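Local coordinates for protein phosphoribosylaminoimidazole carboxylase (Bombyx mori, PDB 4JA0) that probably catalyses two steps of purine biosynthesis, the carboxylation of aminoimidazole ribonucleotide and the ligation of aspartate to the product to give SAICAR, at residues Ala58-Thr63 / Val210-Ser215; Glu95-Glu100 / Phe153-Leu158; Leu226-Gln231 / Lys248-Trp253; His267-Phe272 / Val325-Ala330; Gln316-His321 / Gly342-Pro347. All blocks are in the same frame, centred on the assembly; numbering follows the deposited sequence.

Interaction 1: residues Ala58-Thr63 / Val210-Ser215; sequences AISNQT and VIDSDS
Asp212 meets Ser60 and Thr63 on one flank of helix 57-74, and the same aspartate forms an Asx turn in its own loop, which joins strand 205-207 to strand 216-220 in the SAICAR synthetase part of the chain. Beginning at the root, Asp212 CB lies 4.1 Å from Thr63 CG2, and that methyl is 3.8 Å from Asp212 CA; the two side chains cross at about a right angle. Further out, Asp212 CG is 4.0 Å from Ser60 OG. A chi1 of 58° sets CG between the backbone N and the carbonyl carbon, folding the carboxylate back over the loop so that its two oxygens serve different sides. OD2 faces the helix and lies 3.3 Å from Ser60 OG, where the hydrogen bond is weak and uncertain, since this hydroxyl can also reach the backbone O of Lys56. OD1 instead accepts from Asp214 N at 2.6 Å, met from above the carboxylate plane, which closes the Asx turn. Ser215 OG braces the loop as well, accepting from Asp212 N and donating to Val210 O. Behind the contact, Ile211 packs on Val67, Phe68 and Leu71, further along the same helix. Thr63 keeps its hydroxyl for the helix: OG1 donates to Ile59 O at 2.7 Å, on the opposite face of that carbonyl from Thr63 N.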
# COMPACT_ATOMS: atom_id res chain seq x y z
N ALA A 58 -48.95 -27.58 41.14
CA ALA A 58 -48.72 -28.11 39.80
C ALA A 58 -48.52 -26.99 38.79
O ALA A 58 -47.65 -27.08 37.94
CB ALA A 58 -49.87 -29.00 39.38
N ILE A 59 -49.29 -25.91 38.94
CA ILE A 59 -49.23 -24.78 38.02
C ILE A 59 -47.85 -24.14 38.07
O ILE A 59 -47.23 -23.87 37.03
CB ILE A 59 -50.27 -23.69 38.40
CG1 ILE A 59 -51.69 -24.26 38.45
CG2 ILE A 59 -50.16 -22.50 37.45
CD1 ILE A 59 -52.22 -24.68 37.09
N SER A 60 -47.36 -23.89 39.27
CA SER A 60 -46.05 -23.30 39.45
C SER A 60 -44.94 -24.16 38.88
O SER A 60 -44.14 -23.67 38.09
CB SER A 60 -45.78 -23.03 40.92
OG SER A 60 -46.63 -22.01 41.40
N ASN A 61 -44.93 -25.44 39.23
CA ASN A 61 -43.86 -26.35 38.80
C ASN A 61 -43.76 -26.36 37.28
O ASN A 61 -42.67 -26.27 36.70
CB ASN A 61 -44.12 -27.76 39.35
CG ASN A 61 -42.89 -28.64 39.33
OD1 ASN A 61 -41.91 -28.36 40.00
ND2 ASN A 61 -42.93 -29.72 38.56
N GLN A 62 -44.91 -26.41 36.62
CA GLN A 62 -44.90 -26.40 35.16
C GLN A 62 -44.47 -25.04 34.61
O GLN A 62 -43.69 -24.98 33.66
CB GLN A 62 -46.26 -26.79 34.58
CG GLN A 62 -46.64 -28.23 34.81
CD GLN A 62 -48.00 -28.53 34.23
OE1 GLN A 62 -48.99 -27.87 34.56
NE2 GLN A 62 -48.07 -29.54 33.37
N THR A 63 -44.94 -23.96 35.23
CA THR A 63 -44.57 -22.63 34.78
C THR A 63 -43.05 -22.53 34.86
O THR A 63 -42.37 -22.20 33.89
CB THR A 63 -45.18 -21.53 35.66
OG1 THR A 63 -46.61 -21.65 35.70
CG2 THR A 63 -44.76 -20.14 35.16
N VAL A 210 -36.73 -20.29 41.59
CA VAL A 210 -37.96 -20.67 40.95
C VAL A 210 -38.46 -19.42 40.25
O VAL A 210 -38.50 -18.35 40.85
CB VAL A 210 -38.98 -21.13 41.99
CG1 VAL A 210 -40.38 -20.86 41.51
CG2 VAL A 210 -38.77 -22.60 42.31
N ILE A 211 -38.80 -19.52 38.98
CA ILE A 211 -39.41 -18.38 38.33
C ILE A 211 -40.81 -18.82 37.90
O ILE A 211 -40.95 -19.61 36.97
CB ILE A 211 -38.57 -17.88 37.12
CG1 ILE A 211 -37.09 -17.74 37.52
CG2 ILE A 211 -39.10 -16.55 36.59
CD1 ILE A 211 -36.18 -17.31 36.38
N ASP A 212 -41.83 -18.32 38.59
CA ASP A 212 -43.22 -18.62 38.23
C ASP A 212 -44.05 -17.34 38.25
O ASP A 212 -43.49 -16.25 38.15
CB ASP A 212 -43.83 -19.70 39.14
CG ASP A 212 -43.80 -19.32 40.62
OD1 ASP A 212 -43.83 -18.11 40.92
OD2 ASP A 212 -43.81 -20.23 41.50
N SER A 213 -45.37 -17.45 38.37
CA SER A 213 -46.22 -16.26 38.42
C SER A 213 -46.11 -15.50 39.73
O SER A 213 -46.71 -14.44 39.87
CB SER A 213 -47.69 -16.56 38.13
OG SER A 213 -47.87 -16.90 36.77
N ASP A 214 -45.35 -16.04 40.67
CA ASP A 214 -45.07 -15.32 41.91
C ASP A 214 -43.81 -14.46 41.74
O ASP A 214 -43.60 -13.52 42.48
CB ASP A 214 -44.91 -16.29 43.08
CG ASP A 214 -46.19 -17.08 43.38
OD1 ASP A 214 -47.29 -16.52 43.18
OD2 ASP A 214 -46.09 -18.25 43.80
N SER A 215 -43.02 -14.76 40.72
CA SER A 215 -41.73 -14.13 40.52
C SER A 215 -41.81 -12.87 39.68
O SER A 215 -40.88 -12.06 39.68
CB SER A 215 -40.79 -15.11 39.81
OG SER A 215 -40.83 -16.40 40.39

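Interaction 2: residues Glu95-Glu100 / Phe153-Leu158; sequences EMIPIE and FNYNGL
Tyr155 lays its ring into a hollow formed by Glu95, Met96, Ile97 and Pro98, where a beta hairpin, strands 154-155 and 158-159 joined by a type I' turn, leans on strand 94-96 and the chain that leaves it. The floor of the hollow is backbone: Met96 O sits 3.4 Å above one face of the Tyr155 ring, offset toward its rim. Ile97 CD1 bulges in at 3.5 Å from Tyr155 CD2, and Glu95 OE1 abuts the ring edge, in its plane, 3.3 Å from Tyr155 CD1. At the far end Pro98, centre of an inverse gamma turn, is the bump that touches both aromatic residues. Its CD lies against the phenol end of Tyr155 and over one face of the Phe153 ring, while Pro98 CG is 3.8 Å from Phe153 CE2. Ile99 CD1 adds a looser touch on Phe153. At the turn, Asn156 lays its amide beside the Glu95 side chain, with the amide and carboxylate planes 34° apart, and its ND2 is spoken for by Val199 O in strand 188-200. Glu95 is extended beyond CG (chi2 -172°), which carries OE1 to Asn156 N for a weak hydrogen bond of 3.4 Å, bent to 143° at the hydrogen.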
# COMPACT_ATOMS: atom_id res chain seq x y z
N GLU A 95 -25.30 -23.57 47.29
CA GLU A 95 -25.59 -22.66 48.42
C GLU A 95 -26.08 -21.30 47.95
O GLU A 95 -25.39 -20.58 47.24
CB GLU A 95 -24.37 -22.48 49.34
CG GLU A 95 -23.87 -23.76 49.99
CD GLU A 95 -22.80 -23.52 51.04
OE1 GLU A 95 -22.32 -22.37 51.17
OE2 GLU A 95 -22.42 -24.49 51.73
N MET A 96 -27.27 -20.93 48.42
CA MET A 96 -27.92 -19.74 47.91
C MET A 96 -27.30 -18.44 48.43
O MET A 96 -26.89 -18.35 49.59
CB MET A 96 -29.41 -19.78 48.26
CG MET A 96 -30.12 -21.00 47.76
SD MET A 96 -30.15 -21.10 45.96
CE MET A 96 -31.25 -19.73 45.53
N ILE A 97 -27.22 -17.46 47.53
CA ILE A 97 -26.88 -16.11 47.93
C ILE A 97 -28.20 -15.50 48.37
O ILE A 97 -29.17 -15.48 47.62
CB ILE A 97 -26.33 -15.24 46.75
CG1 ILE A 97 -25.41 -16.03 45.81
CG2 ILE A 97 -25.65 -13.98 47.28
CD1 ILE A 97 -24.29 -16.71 46.49
N PRO A 98 -28.25 -14.99 49.61
CA PRO A 98 -29.48 -14.42 50.17
C PRO A 98 -29.81 -13.04 49.61
O PRO A 98 -30.05 -12.11 50.39
CB PRO A 98 -29.15 -14.32 51.66
CG PRO A 98 -27.68 -14.14 51.71
CD PRO A 98 -27.12 -14.94 50.56
N ILE A 99 -29.80 -12.90 48.29
CA ILE A 99 -30.20 -11.66 47.64
C ILE A 99 -31.31 -11.97 46.65
O ILE A 99 -31.23 -12.94 45.89
CB ILE A 99 -29.06 -11.02 46.84
CG1 ILE A 99 -27.82 -10.86 47.71
CG2 ILE A 99 -29.51 -9.70 46.21
CD1 ILE A 99 -28.02 -9.86 48.84
N GLU A 100 -32.36 -11.16 46.68
CA GLU A 100 -33.32 -11.18 45.58
C GLU A 100 -32.88 -10.17 44.51
O GLU A 100 -32.75 -8.97 44.78
CB GLU A 100 -34.72 -10.87 46.09
CG GLU A 100 -35.32 -11.99 46.93
CD GLU A 100 -36.66 -11.63 47.52
OE1 GLU A 100 -37.13 -10.50 47.25
OE2 GLU A 100 -37.24 -12.48 48.23
N PHE A 153 -20.05 -12.14 51.80
CA PHE A 153 -20.68 -13.46 51.71
C PHE A 153 -19.68 -14.47 51.16
O PHE A 153 -18.83 -14.14 50.33
CB PHE A 153 -21.90 -13.41 50.79
CG PHE A 153 -23.04 -12.60 51.32
CD1 PHE A 153 -23.49 -11.48 50.63
CD2 PHE A 153 -23.67 -12.94 52.50
CE1 PHE A 153 -24.57 -10.72 51.11
CE2 PHE A 153 -24.74 -12.19 52.99
CZ PHE A 153 -25.19 -11.08 52.29
N ASN A 154 -19.77 -15.72 51.62
CA ASN A 154 -18.83 -16.74 51.18
C ASN A 154 -19.57 -18.08 51.08
O ASN A 154 -20.06 -18.60 52.08
CB ASN A 154 -17.62 -16.82 52.14
CG ASN A 154 -16.45 -17.65 51.59
OD1 ASN A 154 -16.63 -18.48 50.69
ND2 ASN A 154 -15.25 -17.44 52.13
N TYR A 155 -19.65 -18.61 49.87
CA TYR A 155 -20.40 -19.84 49.62
C TYR A 155 -19.60 -20.79 48.77
O TYR A 155 -19.01 -20.37 47.78
CB TYR A 155 -21.73 -19.51 48.94
CG TYR A 155 -22.62 -18.67 49.80
CD1 TYR A 155 -23.30 -19.23 50.88
CD2 TYR A 155 -22.76 -17.30 49.56
CE1 TYR A 155 -24.10 -18.48 51.67
CE2 TYR A 155 -23.56 -16.53 50.36
CZ TYR A 155 -24.23 -17.12 51.42
OH TYR A 155 -25.04 -16.38 52.24
N ASN A 156 -19.55 -22.05 49.19
CA ASN A 156 -18.84 -23.10 48.46
C ASN A 156 -17.47 -22.65 47.97
O ASN A 156 -17.05 -23.01 46.87
CB ASN A 156 -19.70 -23.65 47.31
CG ASN A 156 -20.62 -24.81 47.76
OD1 ASN A 156 -20.18 -25.75 48.43
ND2 ASN A 156 -21.89 -24.73 47.37
N GLY A 157 -16.79 -21.84 48.79
CA GLY A 157 -15.44 -21.40 48.51
C GLY A 157 -15.38 -20.19 47.61
O GLY A 157 -14.31 -19.67 47.32
N LEU A 158 -16.54 -19.74 47.17
CA LEU A 158 -16.60 -18.55 46.34
C LEU A 158 -17.00 -17.38 47.21
O LEU A 158 -18.13 -17.27 47.68
CB LEU A 158 -17.59 -18.73 45.18
CG LEU A 158 -17.67 -17.51 44.27
CD1 LEU A 158 -16.37 -17.30 43.52
CD2 LEU A 158 -18.83 -17.61 43.33

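Interaction 3: residues Leu226-Gln231 / Lys248-Trp253; sequences LMVDKQ and KRNFAW
The loop leading into helix 231-235 packs on helix 241-257, with Val228 wedged against Asn250 and Trp253 and the chain beyond it meeting Phe251. Val228 CG1, anti to the backbone N (chi1 -155°), reaches across to lie 3.3 Å from the backbone O of Asn250 and 3.6 Å from Asn250 CB. The same methyl touches Trp253 CE3 at 3.9 Å, and Val228 CG2 lies 4.1 Å from Trp253 CZ3; valine and indole cross at about a right angle. Phe251 comes in by its rim: Val228 O, 3.7 Å from Phe251 CE2, is near the ring plane, as is the carbonyl carbon of Asp229. Lys230 CB adds a contact of 4.1 Å to Phe251 CZ. Asp229 turns away from the helix and takes Gln231 N in a weak capping bond at the start of helix 231-235, while Lys230 NZ forms a salt bridge with Asp46. Asp229 and Lys230 thus spend their polar ends away from helix 241-257, and the join to that helix rests on van der Waals packing.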
# COMPACT_ATOMS: atom_id res chain seq x y z
N LEU A 226 -55.20 -5.65 32.99
CA LEU A 226 -55.35 -7.07 32.65
C LEU A 226 -54.30 -7.96 33.33
O LEU A 226 -54.16 -9.13 32.94
CB LEU A 226 -55.29 -7.27 31.14
CG LEU A 226 -56.41 -6.62 30.33
CD1 LEU A 226 -56.15 -6.69 28.83
CD2 LEU A 226 -57.72 -7.29 30.67
N MET A 227 -53.59 -7.43 34.33
CA MET A 227 -52.51 -8.16 35.01
C MET A 227 -52.87 -9.60 35.39
O MET A 227 -54.00 -9.89 35.77
CB MET A 227 -52.02 -7.40 36.25
CG MET A 227 -53.06 -7.13 37.33
SD MET A 227 -52.40 -6.28 38.81
CE MET A 227 -51.40 -4.97 38.12
N VAL A 228 -51.90 -10.50 35.28
CA VAL A 228 -52.17 -11.93 35.45
C VAL A 228 -51.25 -12.53 36.50
O VAL A 228 -51.23 -13.75 36.71
CB VAL A 228 -51.97 -12.70 34.11
CG1 VAL A 228 -52.79 -13.96 34.10
CG2 VAL A 228 -52.39 -11.85 32.96
N ASP A 229 -50.47 -11.67 37.14
CA ASP A 229 -49.49 -12.14 38.12
C ASP A 229 -50.05 -12.13 39.54
O ASP A 229 -51.23 -11.88 39.77
CB ASP A 229 -48.24 -11.26 38.06
CG ASP A 229 -48.57 -9.79 38.20
OD1 ASP A 229 -49.38 -9.28 37.39
OD2 ASP A 229 -48.02 -9.15 39.12
N LYS A 230 -49.16 -12.38 40.49
CA LYS A 230 -49.47 -12.41 41.92
C LYS A 230 -49.82 -11.01 42.51
O LYS A 230 -50.09 -10.87 43.71
CB LYS A 230 -48.27 -13.03 42.66
CG LYS A 230 -48.46 -13.40 44.12
CD LYS A 230 -47.10 -13.47 44.80
CE LYS A 230 -47.24 -13.59 46.30
NZ LYS A 230 -45.91 -13.55 46.95
N GLN A 231 -49.85 -9.98 41.67
CA GLN A 231 -50.27 -8.67 42.14
C GLN A 231 -51.78 -8.67 42.39
O GLN A 231 -52.28 -7.94 43.24
CB GLN A 231 -49.89 -7.57 41.14
CG GLN A 231 -49.98 -6.15 41.71
CD GLN A 231 -49.12 -5.96 42.96
OE1 GLN A 231 -48.03 -6.53 43.07
NE2 GLN A 231 -49.60 -5.15 43.90
N LYS A 248 -56.15 -18.61 40.60
CA LYS A 248 -55.79 -19.92 40.04
C LYS A 248 -56.02 -19.94 38.55
O LYS A 248 -55.24 -20.52 37.79
CB LYS A 248 -56.63 -21.04 40.66
N ARG A 249 -57.11 -19.31 38.12
CA ARG A 249 -57.46 -19.30 36.72
C ARG A 249 -56.47 -18.41 35.97
O ARG A 249 -56.13 -18.68 34.82
CB ARG A 249 -58.92 -18.86 36.49
N ASN A 250 -55.97 -17.37 36.65
CA ASN A 250 -54.94 -16.53 36.05
C ASN A 250 -53.61 -17.24 35.86
O ASN A 250 -53.01 -17.14 34.79
CB ASN A 250 -54.72 -15.28 36.90
CG ASN A 250 -55.69 -14.18 36.56
OD1 ASN A 250 -56.52 -14.31 35.66
ND2 ASN A 250 -55.60 -13.07 37.29
N PHE A 251 -53.17 -18.00 36.86
CA PHE A 251 -51.89 -18.69 36.79
C PHE A 251 -51.92 -19.84 35.79
O PHE A 251 -50.90 -20.18 35.19
CB PHE A 251 -51.46 -19.23 38.16
CG PHE A 251 -51.07 -18.16 39.16
CD1 PHE A 251 -50.47 -18.51 40.36
CD2 PHE A 251 -51.27 -16.81 38.88
CE1 PHE A 251 -50.09 -17.54 41.28
CE2 PHE A 251 -50.90 -15.83 39.80
CZ PHE A 251 -50.30 -16.19 40.99
N ALA A 252 -53.09 -20.46 35.63
CA ALA A 252 -53.26 -21.56 34.67
C ALA A 252 -53.13 -21.04 33.25
O ALA A 252 -52.53 -21.69 32.39
CB ALA A 252 -54.60 -22.26 34.87
N TRP A 253 -53.68 -19.85 33.01
CA TRP A 253 -53.58 -19.22 31.69
C TRP A 253 -52.12 -18.98 31.33
O TRP A 253 -51.71 -19.23 30.19
CB TRP A 253 -54.37 -17.91 31.66
CG TRP A 253 -54.37 -17.25 30.29
CD1 TRP A 253 -55.16 -17.57 29.22
CD2 TRP A 253 -53.56 -16.14 29.88
NE1 TRP A 253 -54.88 -16.74 28.16
CE2 TRP A 253 -53.90 -15.86 28.54
CE3 TRP A 253 -52.57 -15.38 30.49
CZ2 TRP A 253 -53.29 -14.84 27.81
CZ3 TRP A 253 -51.96 -14.37 29.77
CH2 TRP A 253 -52.32 -14.11 28.45

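Interaction 4: residues His267-Phe272 / Val325-Ala330; sequences HKVVVF and VFIAVA
Val270, Ile327 and Phe272 knit two parallel strands, 267-273 and 323-329, within a five-stranded parallel alpha/beta sheet of strand order 2-1-3-4-5, flavodoxin-like, in the AIR carboxylase part of the chain. The tight part is the backbone seam. Val270 gives its N to Val325 O at 2.8 Å and takes Ile327 N on its own O at 2.6 Å; Phe272 likewise gives its N to Ile327 O and takes Val329 N on its O at 2.8 Å. CA-H...O contacts fill in between, such as Val271 CA to Ile327 O. On the face carrying Val269, Val271, Val325 and Ile327 the branched side chains mesh closely: Val269 CG1 meets Ile327 CD1 at 3.8 Å, and Val271 CG1, anti to its backbone N (chi1 -172°), reaches Val329 CG2 at 3.6 Å. On the other face the fit is uneven: Val270 CB touches the edge of the Phe326 ring, 3.6 Å from CD1, but the Phe272 and Phe326 rings are slid apart, centroids 5.6 Å apart and planes at 30°, so they barely overlap. Lys268, partly exposed, marks the open side at the start of the seam and leads its chain away from the partner strand. Helices 279-291 and 380-391 cover the valine and isoleucine face, helix 307-317 packs on Val270, Phe272 and Phe326, and strands 296-300 and 348-350 continue the sheet on either side.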
# COMPACT_ATOMS: atom_id res chain seq x y z
N HIS A 267 -35.50 -20.93 9.07
CA HIS A 267 -34.49 -20.11 8.41
C HIS A 267 -33.38 -20.97 7.87
O HIS A 267 -33.19 -22.11 8.28
CB HIS A 267 -33.93 -19.04 9.35
CG HIS A 267 -33.53 -19.58 10.69
ND1 HIS A 267 -32.46 -20.43 10.87
CD2 HIS A 267 -34.09 -19.41 11.92
CE1 HIS A 267 -32.37 -20.75 12.15
NE2 HIS A 267 -33.34 -20.14 12.81
N LYS A 268 -32.68 -20.42 6.90
CA LYS A 268 -31.54 -21.10 6.34
C LYS A 268 -30.45 -20.07 6.08
O LYS A 268 -30.72 -18.98 5.55
CB LYS A 268 -31.93 -21.84 5.04
CG LYS A 268 -30.79 -22.58 4.38
CD LYS A 268 -30.43 -23.86 5.12
CE LYS A 268 -31.58 -24.87 5.02
NZ LYS A 268 -31.22 -26.20 5.61
N VAL A 269 -29.24 -20.43 6.49
CA VAL A 269 -28.02 -19.71 6.14
C VAL A 269 -27.33 -20.59 5.11
O VAL A 269 -27.05 -21.77 5.36
CB VAL A 269 -27.11 -19.50 7.38
CG1 VAL A 269 -25.73 -19.10 6.96
CG2 VAL A 269 -27.69 -18.48 8.30
N VAL A 270 -27.10 -20.04 3.92
CA VAL A 270 -26.41 -20.79 2.88
C VAL A 270 -25.04 -20.17 2.61
O VAL A 270 -24.94 -18.97 2.33
CB VAL A 270 -27.23 -20.83 1.57
CG1 VAL A 270 -26.58 -21.75 0.57
CG2 VAL A 270 -28.64 -21.29 1.85
N VAL A 271 -23.99 -20.98 2.72
CA VAL A 271 -22.66 -20.51 2.38
C VAL A 271 -22.25 -21.02 1.00
O VAL A 271 -22.10 -22.22 0.81
CB VAL A 271 -21.63 -20.99 3.41
CG1 VAL A 271 -20.30 -20.32 3.15
CG2 VAL A 271 -22.10 -20.65 4.82
N PHE A 272 -22.07 -20.12 0.04
CA PHE A 272 -21.55 -20.53 -1.27
C PHE A 272 -20.04 -20.34 -1.28
O PHE A 272 -19.56 -19.22 -1.07
CB PHE A 272 -22.12 -19.66 -2.40
CG PHE A 272 -23.54 -19.96 -2.76
CD1 PHE A 272 -24.18 -21.10 -2.30
CD2 PHE A 272 -24.24 -19.10 -3.59
CE1 PHE A 272 -25.50 -21.36 -2.65
CE2 PHE A 272 -25.55 -19.35 -3.93
CZ PHE A 272 -26.18 -20.48 -3.47
N VAL A 325 -30.32 -16.18 4.53
CA VAL A 325 -29.08 -15.43 4.48
C VAL A 325 -28.02 -16.18 3.68
O VAL A 325 -27.77 -17.36 3.96
CB VAL A 325 -28.53 -15.16 5.87
CG1 VAL A 325 -27.16 -14.54 5.77
CG2 VAL A 325 -29.45 -14.23 6.61
N PHE A 326 -27.42 -15.50 2.71
CA PHE A 326 -26.30 -16.07 1.93
C PHE A 326 -24.94 -15.57 2.40
O PHE A 326 -24.73 -14.36 2.56
CB PHE A 326 -26.44 -15.73 0.46
CG PHE A 326 -27.63 -16.33 -0.18
CD1 PHE A 326 -27.77 -17.71 -0.24
CD2 PHE A 326 -28.59 -15.53 -0.77
CE1 PHE A 326 -28.88 -18.28 -0.85
CE2 PHE A 326 -29.70 -16.09 -1.39
CZ PHE A 326 -29.85 -17.46 -1.42
N ILE A 327 -24.02 -16.50 2.58
CA ILE A 327 -22.63 -16.14 2.86
C ILE A 327 -21.76 -16.53 1.68
O ILE A 327 -21.79 -17.68 1.24
CB ILE A 327 -22.12 -16.80 4.16
CG1 ILE A 327 -22.89 -16.20 5.35
CG2 ILE A 327 -20.59 -16.63 4.30
CD1 ILE A 327 -22.63 -16.91 6.66
N ALA A 328 -21.03 -15.54 1.15
CA ALA A 328 -20.17 -15.75 -0.03
C ALA A 328 -18.70 -15.85 0.33
O ALA A 328 -18.09 -14.87 0.78
CB ALA A 328 -20.39 -14.64 -1.06
N VAL A 329 -18.15 -17.04 0.07
CA VAL A 329 -16.74 -17.33 0.32
C VAL A 329 -15.97 -17.57 -0.98
O VAL A 329 -16.06 -18.64 -1.59
CB VAL A 329 -16.60 -18.56 1.24
CG1 VAL A 329 -15.14 -18.88 1.50
CG2 VAL A 329 -17.33 -18.33 2.54
N ALA A 330 -15.20 -16.58 -1.40
CA ALA A 330 -14.44 -16.71 -2.64
C ALA A 330 -13.06 -16.07 -2.50
O ALA A 330 -12.94 -14.87 -2.22
CB ALA A 330 -15.20 -16.09 -3.81

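Interaction 5: residues Gln316-His321 / Gly342-Pro347; sequences QYEDTH and GNTSYP
Glu318 meets the Tyr346 ring because both side chains set CG beside their own backbone N (chi1 -81° for Glu318) and the glutamate runs straight beyond it (chi2 -168°). The segments run from the ends of helices 307-317 and 336-343 into the connections that lead to strands 323-329 and 348-350 of the alpha/beta fold. Glu318 CG packs 3.6 Å from Tyr346 CE2, and Glu318 OE1 lies in the plane of that ring at its edge, 3.7 Å from CD2, with carboxylate and ring planes 61° apart. The approach of OE1 to Thr344 OG1 is too close in the model and its nature is doubtful. This buried corner adjoins a second subunit, whose Arg403 forms a salt bridge with Glu318 OE1 and whose Lys181 is hydrogen-bonded to Tyr346 OH, so the contact helps build the oligomer interface. A water links the two connections, donating to Glu318 OE2 at 3.2 Å and to Asn343 O at 3.0 Å.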
# COMPACT_ATOMS: atom_id res chain seq x y z
N GLN A 316 -33.21 -21.72 -6.14
CA GLN A 316 -33.84 -22.84 -5.46
C GLN A 316 -34.01 -22.54 -3.99
O GLN A 316 -35.04 -22.89 -3.42
CB GLN A 316 -33.03 -24.11 -5.67
CG GLN A 316 -33.08 -24.63 -7.10
CD GLN A 316 -32.05 -25.70 -7.36
OE1 GLN A 316 -31.15 -25.93 -6.55
NE2 GLN A 316 -32.18 -26.38 -8.49
N TYR A 317 -33.05 -21.82 -3.41
CA TYR A 317 -33.14 -21.41 -2.01
C TYR A 317 -34.19 -20.31 -1.84
O TYR A 317 -34.80 -20.19 -0.78
CB TYR A 317 -31.76 -20.96 -1.49
CG TYR A 317 -30.87 -22.12 -1.15
CD1 TYR A 317 -31.14 -22.91 -0.05
CD2 TYR A 317 -29.76 -22.44 -1.92
CE1 TYR A 317 -30.35 -23.99 0.29
CE2 TYR A 317 -28.96 -23.52 -1.61
CZ TYR A 317 -29.26 -24.29 -0.50
OH TYR A 317 -28.48 -25.37 -0.15
N GLU A 318 -34.42 -19.56 -2.91
CA GLU A 318 -35.39 -18.48 -2.93
C GLU A 318 -36.85 -18.96 -2.95
O GLU A 318 -37.79 -18.15 -2.81
CB GLU A 318 -35.12 -17.55 -4.10
CG GLU A 318 -34.01 -16.55 -3.85
CD GLU A 318 -33.95 -15.46 -4.91
OE1 GLU A 318 -33.53 -14.32 -4.59
OE2 GLU A 318 -34.33 -15.74 -6.06
N ASP A 319 -37.04 -20.27 -3.13
CA ASP A 319 -38.35 -20.91 -2.98
C ASP A 319 -38.58 -21.26 -1.52
O ASP A 319 -38.52 -22.44 -1.13
CB ASP A 319 -38.39 -22.18 -3.83
CG ASP A 319 -39.75 -22.90 -3.79
OD1 ASP A 319 -40.79 -22.27 -3.46
OD2 ASP A 319 -39.75 -24.11 -4.10
N THR A 320 -38.86 -20.25 -0.71
CA THR A 320 -39.09 -20.45 0.71
C THR A 320 -40.07 -19.43 1.22
O THR A 320 -40.36 -18.46 0.53
CB THR A 320 -37.76 -20.28 1.51
OG1 THR A 320 -37.97 -20.59 2.90
CG2 THR A 320 -37.19 -18.85 1.37
N HIS A 321 -40.60 -19.65 2.43
CA HIS A 321 -41.30 -18.58 3.15
C HIS A 321 -40.59 -18.28 4.47
O HIS A 321 -41.02 -17.42 5.25
CB HIS A 321 -42.79 -18.88 3.32
CG HIS A 321 -43.58 -18.70 2.06
ND1 HIS A 321 -44.57 -19.58 1.66
CD2 HIS A 321 -43.55 -17.72 1.13
CE1 HIS A 321 -45.09 -19.16 0.52
NE2 HIS A 321 -44.49 -18.03 0.18
N GLY A 342 -26.40 -8.97 -6.75
CA GLY A 342 -27.09 -8.37 -7.89
C GLY A 342 -28.35 -9.12 -8.35
O GLY A 342 -29.18 -8.58 -9.07
N ASN A 343 -28.48 -10.38 -7.93
CA ASN A 343 -29.58 -11.20 -8.40
C ASN A 343 -30.55 -11.65 -7.31
O ASN A 343 -31.57 -12.28 -7.59
CB ASN A 343 -29.03 -12.40 -9.18
CG ASN A 343 -28.40 -11.99 -10.51
OD1 ASN A 343 -29.08 -11.82 -11.51
ND2 ASN A 343 -27.10 -11.82 -10.51
N THR A 344 -30.25 -11.31 -6.05
CA THR A 344 -31.19 -11.66 -4.98
C THR A 344 -31.50 -10.47 -4.10
O THR A 344 -30.83 -9.44 -4.14
CB THR A 344 -30.69 -12.84 -4.09
OG1 THR A 344 -31.79 -13.44 -3.42
CG2 THR A 344 -29.69 -12.37 -3.08
N SER A 345 -32.52 -10.64 -3.28
CA SER A 345 -32.99 -9.55 -2.46
C SER A 345 -32.68 -9.89 -1.02
O SER A 345 -32.78 -9.04 -0.13
CB SER A 345 -34.50 -9.40 -2.66
OG SER A 345 -35.02 -8.41 -1.80
N TYR A 346 -32.26 -11.13 -0.79
CA TYR A 346 -31.85 -11.56 0.54
C TYR A 346 -30.44 -11.04 0.82
O TYR A 346 -29.61 -10.90 -0.10
CB TYR A 346 -31.94 -13.09 0.65
CG TYR A 346 -33.34 -13.59 0.41
CD1 TYR A 346 -34.27 -13.66 1.45
CD2 TYR A 346 -33.75 -13.96 -0.87
CE1 TYR A 346 -35.56 -14.08 1.22
CE2 TYR A 346 -35.03 -14.39 -1.11
CZ TYR A 346 -35.94 -14.45 -0.06
OH TYR A 346 -37.21 -14.88 -0.30
N PRO A 347 -30.16 -10.74 2.09
CA PRO A 347 -28.84 -10.25 2.51
C PRO A 347 -27.71 -11.19 2.10
O PRO A 347 -27.82 -12.41 2.26
CB PRO A 347 -28.97 -10.19 4.03
CG PRO A 347 -30.19 -11.02 4.37
CD PRO A 347 -31.09 -10.86 3.22
O HOH W 1 -33.53 -14.17 -8.77

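The five contacts fall into two groups, one in the SAICAR synthetase part and one in the AIR carboxylase part of this bifunctional chain. In the first, interaction 2 nests inside interaction 1 and interaction 3 follows. Interactions 1 and 3 touch, centres about 11 Å apart, Ser213 O probably bonding to Lys230 N and Ile59 packing on Phe251, so helices 57-74 and 241-257 pack together; the centre of interaction 2 lies about 23 Å from that of interaction 1. Interactions 4 and 5, centres also about 11 Å apart, alternate along the chain, Phe326 N probably bonding to Pro347 O. The centres of interactions 1 and 4 are about 41 Å apart; interaction 5 faces other subunits.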